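Local coordinates for protein galactose-1-phosphate uridylyltransferase (Bacillus cereus, PDB 4QVU) that is of unknown function but has a HIT-like fold, binds zinc and may be a hexose-1-phosphate uridylyltransferase, at residues 201-207 with 218-223. Residues are numbered along the deposited sequence; the frame is centred on the assembly and turned at random.
Sequences CSSYNLF and KVVPRF
Asn205 and Val220 bond to each other through both backbone groups, and Phe207 and Lys218 do the same. Val220 N to Asn205 O is 2.9 Å and nearly straight, at 170°. Toward the Cys201 end, Arg222 N gives a bond to Ser203 O, 2.9 Å long. Tyr204 with Pro221 and Leu206 with Val219 are the non-hydrogen-bonded pairs between them.

One side-chain bond crosses the strands diagonally. Arg222 NH1 meets Asn205 OD1 at 2.7 Å, in the plane of the amide carbonyl and at the guanidinium edge, slightly tilted from the guanidinium plane. The two planes are 41° apart. Bends at chi2 and chi3 turn the arginine chain so that its guanidinium comes round to Asn205 OD1. Both groups have second partners: Asn205 ND2 bonds to Lys109 O, and Arg222 NH2 to Val225 O of the second subunit.

Apolar contacts line both faces. Beside the asparagine, Val220 CG2 sits in plane at the edge of the Phe207 ring, 3.8 Å from Phe207 CE2. Tyr232 of the second subunit also meets this ring. On the opposite face, Leu206 and Val219 lie side by side, with Leu206 CD2 3.8 Å from Val219 CG1, and helix 179-195 packs on them. Beyond the strand, Cys201 SG touches Pro221 CB and lies 3.7 Å from Phe223 CD1, an oblique sulfur-aromatic contact.

The arrangement is an antiparallel beta hairpin, strands 203-211 and 214-222, central in the sheet of this HIT-like fold. One face packs on a helix and the other meets a second subunit.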
ATOM      1  N   CYS A 201      -4.978  -7.834 -23.879  1.00 90.41           N
ATOM      2  CA  CYS A 201      -5.177  -8.332 -22.524  1.00 88.52           C
ATOM      3  C   CYS A 201      -6.289  -9.427 -22.424  1.00 92.81           C
ATOM      4  O   CYS A 201      -6.261 -10.198 -21.454  1.00 94.85           O
ATOM      5  CB  CYS A 201      -5.480  -7.166 -21.595  1.00 86.49           C
ATOM      6  SG  CYS A 201      -5.447  -7.589 -19.843  1.00 88.24           S
ATOM      7  N   SER A 202      -7.233  -9.504 -23.382  1.00 86.50           N
ATOM      8  CA  SER A 202      -8.319 -10.509 -23.507  1.00 85.64           C
ATOM      9  C   SER A 202      -9.350 -10.513 -22.336  1.00 83.80           C
ATOM     10  O   SER A 202     -10.488 -10.929 -22.573  1.00 83.77           O
ATOM     11  CB  SER A 202      -7.766 -11.929 -23.644  1.00 89.94           C
ATOM     12  OG  SER A 202      -7.342 -12.490 -22.411  1.00 95.26           O
ATOM     13  N   SER A 203      -8.959 -10.117 -21.102  1.00 75.26           N
ATOM     14  CA  SER A 203      -9.852 -10.106 -19.932  1.00 71.91           C
ATOM     15  C   SER A 203      -9.920  -8.742 -19.247  1.00 72.60           C
ATOM     16  O   SER A 203      -8.897  -8.061 -19.090  1.00 71.77           O
ATOM     17  CB  SER A 203      -9.424 -11.138 -18.891  1.00 72.50           C
ATOM     18  OG  SER A 203      -9.467 -12.462 -19.391  1.00 82.17           O
ATOM     19  N   TYR A 204     -11.127  -8.379 -18.775  1.00 65.98           N
ATOM     20  CA  TYR A 204     -11.363  -7.145 -18.037  1.00 63.39           C
ATOM     21  C   TYR A 204     -12.630  -7.248 -17.212  1.00 67.26           C
ATOM     22  O   TYR A 204     -13.447  -8.154 -17.400  1.00 68.11           O
ATOM     23  CB  TYR A 204     -11.449  -5.912 -18.980  1.00 64.27           C
ATOM     24  CG  TYR A 204     -12.656  -5.895 -19.901  1.00 66.16           C
ATOM     25  CD1 TYR A 204     -13.847  -5.293 -19.511  1.00 66.93           C
ATOM     26  CD2 TYR A 204     -12.594  -6.453 -21.177  1.00 68.62           C
ATOM     27  CE1 TYR A 204     -14.958  -5.275 -20.349  1.00 68.65           C
ATOM     28  CE2 TYR A 204     -13.692  -6.427 -22.031  1.00 70.54           C
ATOM     29  CZ  TYR A 204     -14.876  -5.835 -21.613  1.00 76.00           C
ATOM     30  OH  TYR A 204     -15.974  -5.803 -22.445  1.00 73.29           O
ATOM     31  N   ASN A 205     -12.819  -6.257 -16.346  1.00 61.85           N
ATOM     32  CA  ASN A 205     -14.009  -6.076 -15.538  1.00 60.21           C
ATOM     33  C   ASN A 205     -14.513  -4.663 -15.632  1.00 63.33           C
ATOM     34  O   ASN A 205     -13.710  -3.725 -15.733  1.00 62.11           O
ATOM     35  CB  ASN A 205     -13.735  -6.387 -14.067  1.00 58.10           C
ATOM     36  CG  ASN A 205     -13.571  -7.821 -13.667  1.00 76.97           C
ATOM     37  OD1 ASN A 205     -12.553  -8.190 -13.112  1.00 75.52           O
ATOM     38  ND2 ASN A 205     -14.606  -8.621 -13.779  1.00 67.14           N
ATOM     39  N   LEU A 206     -15.837  -4.499 -15.552  1.00 60.02           N
ATOM     40  CA  LEU A 206     -16.477  -3.199 -15.401  1.00 59.16           C
ATOM     41  C   LEU A 206     -17.095  -3.165 -14.054  1.00 60.15           C
ATOM     42  O   LEU A 206     -17.726  -4.147 -13.675  1.00 58.75           O
ATOM     43  CB  LEU A 206     -17.530  -2.848 -16.475  1.00 60.56           C
ATOM     44  CG  LEU A 206     -17.175  -2.867 -17.954  1.00 66.60           C
ATOM     45  CD1 LEU A 206     -18.363  -2.388 -18.749  1.00 68.04           C
ATOM     46  CD2 LEU A 206     -15.963  -1.991 -18.272  1.00 67.98           C
ATOM     47  N   PHE A 207     -16.901  -2.079 -13.311  1.00 56.69           N
ATOM     48  CA  PHE A 207     -17.549  -1.884 -12.013  1.00 56.46           C
ATOM     49  C   PHE A 207     -18.205  -0.538 -12.003  1.00 63.55           C
ATOM     50  O   PHE A 207     -17.564   0.452 -12.357  1.00 64.51           O
ATOM     51  CB  PHE A 207     -16.589  -2.025 -10.828  1.00 56.75           C
ATOM     52  CG  PHE A 207     -15.868  -3.342 -10.769  1.00 57.32           C
ATOM     53  CD1 PHE A 207     -16.533  -4.499 -10.377  1.00 59.85           C
ATOM     54  CD2 PHE A 207     -14.523  -3.429 -11.099  1.00 57.86           C
ATOM     55  CE1 PHE A 207     -15.874  -5.719 -10.343  1.00 59.91           C
ATOM     56  CE2 PHE A 207     -13.861  -4.648 -11.047  1.00 60.12           C
ATOM     57  CZ  PHE A 207     -14.541  -5.785 -10.671  1.00 58.39           C
ATOM     58  N   LYS A 218     -15.458   1.905 -13.291  1.00 58.23           N
ATOM     59  CA  LYS A 218     -14.069   1.509 -13.172  1.00 56.40           C
ATOM     60  C   LYS A 218     -13.840   0.325 -14.114  1.00 60.07           C
ATOM     61  O   LYS A 218     -14.509  -0.700 -13.993  1.00 57.83           O
ATOM     62  CB  LYS A 218     -13.699   1.193 -11.722  1.00 57.01           C
ATOM     63  CG  LYS A 218     -12.223   0.892 -11.512  1.00 62.27           C
ATOM     64  CD  LYS A 218     -11.901   0.519 -10.076  1.00 60.82           C
ATOM     65  CE  LYS A 218     -11.839   1.696  -9.134  1.00 64.08           C
ATOM     66  NZ  LYS A 218     -10.598   2.491  -9.320  1.00 63.31           N
ATOM     67  N   VAL A 219     -12.954   0.526 -15.110  1.00 58.94           N
ATOM     68  CA  VAL A 219     -12.538  -0.465 -16.112  1.00 59.21           C
ATOM     69  C   VAL A 219     -11.226  -1.045 -15.606  1.00 62.93           C
ATOM     70  O   VAL A 219     -10.267  -0.290 -15.423  1.00 62.25           O
ATOM     71  CB  VAL A 219     -12.426   0.113 -17.558  1.00 63.65           C
ATOM     72  CG1 VAL A 219     -12.327  -1.009 -18.579  1.00 64.02           C
ATOM     73  CG2 VAL A 219     -13.596   1.039 -17.900  1.00 63.86           C
ATOM     74  N   VAL A 220     -11.197  -2.359 -15.324  1.00 59.06           N
ATOM     75  CA  VAL A 220     -10.028  -3.012 -14.734  1.00 58.06           C
ATOM     76  C   VAL A 220      -9.506  -4.151 -15.636  1.00 63.43           C
ATOM     77  O   VAL A 220     -10.167  -5.191 -15.723  1.00 63.31           O
ATOM     78  CB  VAL A 220     -10.361  -3.564 -13.302  1.00 60.99           C
ATOM     79  CG1 VAL A 220      -9.120  -4.121 -12.606  1.00 59.69           C
ATOM     80  CG2 VAL A 220     -11.037  -2.510 -12.424  1.00 60.36           C
ATOM     81  N   PRO A 221      -8.305  -4.021 -16.267  1.00 61.41           N
ATOM     82  CA  PRO A 221      -7.744  -5.162 -17.007  1.00 61.92           C
ATOM     83  C   PRO A 221      -7.424  -6.320 -16.058  1.00 66.61           C
ATOM     84  O   PRO A 221      -7.054  -6.105 -14.895  1.00 63.88           O
ATOM     85  CB  PRO A 221      -6.471  -4.596 -17.643  1.00 64.06           C
ATOM     86  CG  PRO A 221      -6.567  -3.113 -17.490  1.00 68.54           C
ATOM     87  CD  PRO A 221      -7.363  -2.884 -16.261  1.00 62.98           C
ATOM     88  N   ARG A 222      -7.635  -7.546 -16.536  1.00 64.94           N
ATOM     89  CA  ARG A 222      -7.398  -8.747 -15.758  1.00 64.57           C
ATOM     90  C   ARG A 222      -6.471  -9.644 -16.561  1.00 72.61           C
ATOM     91  O   ARG A 222      -6.713  -9.924 -17.734  1.00 74.51           O
ATOM     92  CB  ARG A 222      -8.731  -9.431 -15.400  1.00 61.77           C
ATOM     93  CG  ARG A 222      -9.710  -8.601 -14.547  1.00 57.34           C
ATOM     94  CD  ARG A 222      -9.284  -8.335 -13.101  1.00 57.66           C
ATOM     95  NE  ARG A 222      -9.029  -9.576 -12.359  1.00 63.32           N
ATOM     96  CZ  ARG A 222      -9.925 -10.228 -11.627  1.00 73.94           C
ATOM     97  NH1 ARG A 222     -11.153  -9.755 -11.491  1.00 62.87           N
ATOM     98  NH2 ARG A 222      -9.592 -11.349 -11.006  1.00 65.64           N
ATOM     99  N   PHE A 223      -5.363 -10.019 -15.951  1.00 71.11           N
ATOM    100  CA  PHE A 223      -4.300 -10.812 -16.588  1.00 72.73           C
ATOM    101  C   PHE A 223      -3.532 -11.587 -15.537  1.00 75.37           C
ATOM    102  O   PHE A 223      -3.487 -11.168 -14.376  1.00 73.88           O
ATOM    103  CB  PHE A 223      -3.336  -9.888 -17.394  1.00 74.54           C
ATOM    104  CG  PHE A 223      -2.842  -8.676 -16.634  1.00 74.38           C
ATOM    105  CD1 PHE A 223      -3.593  -7.503 -16.594  1.00 76.21           C
ATOM    106  CD2 PHE A 223      -1.640  -8.715 -15.932  1.00 76.43           C
ATOM    107  CE1 PHE A 223      -3.164  -6.398 -15.843  1.00 75.81           C
ATOM    108  CE2 PHE A 223      -1.200  -7.601 -15.200  1.00 77.92           C
ATOM    109  CZ  PHE A 223      -1.969  -6.451 -15.159  1.00 74.97           C
TER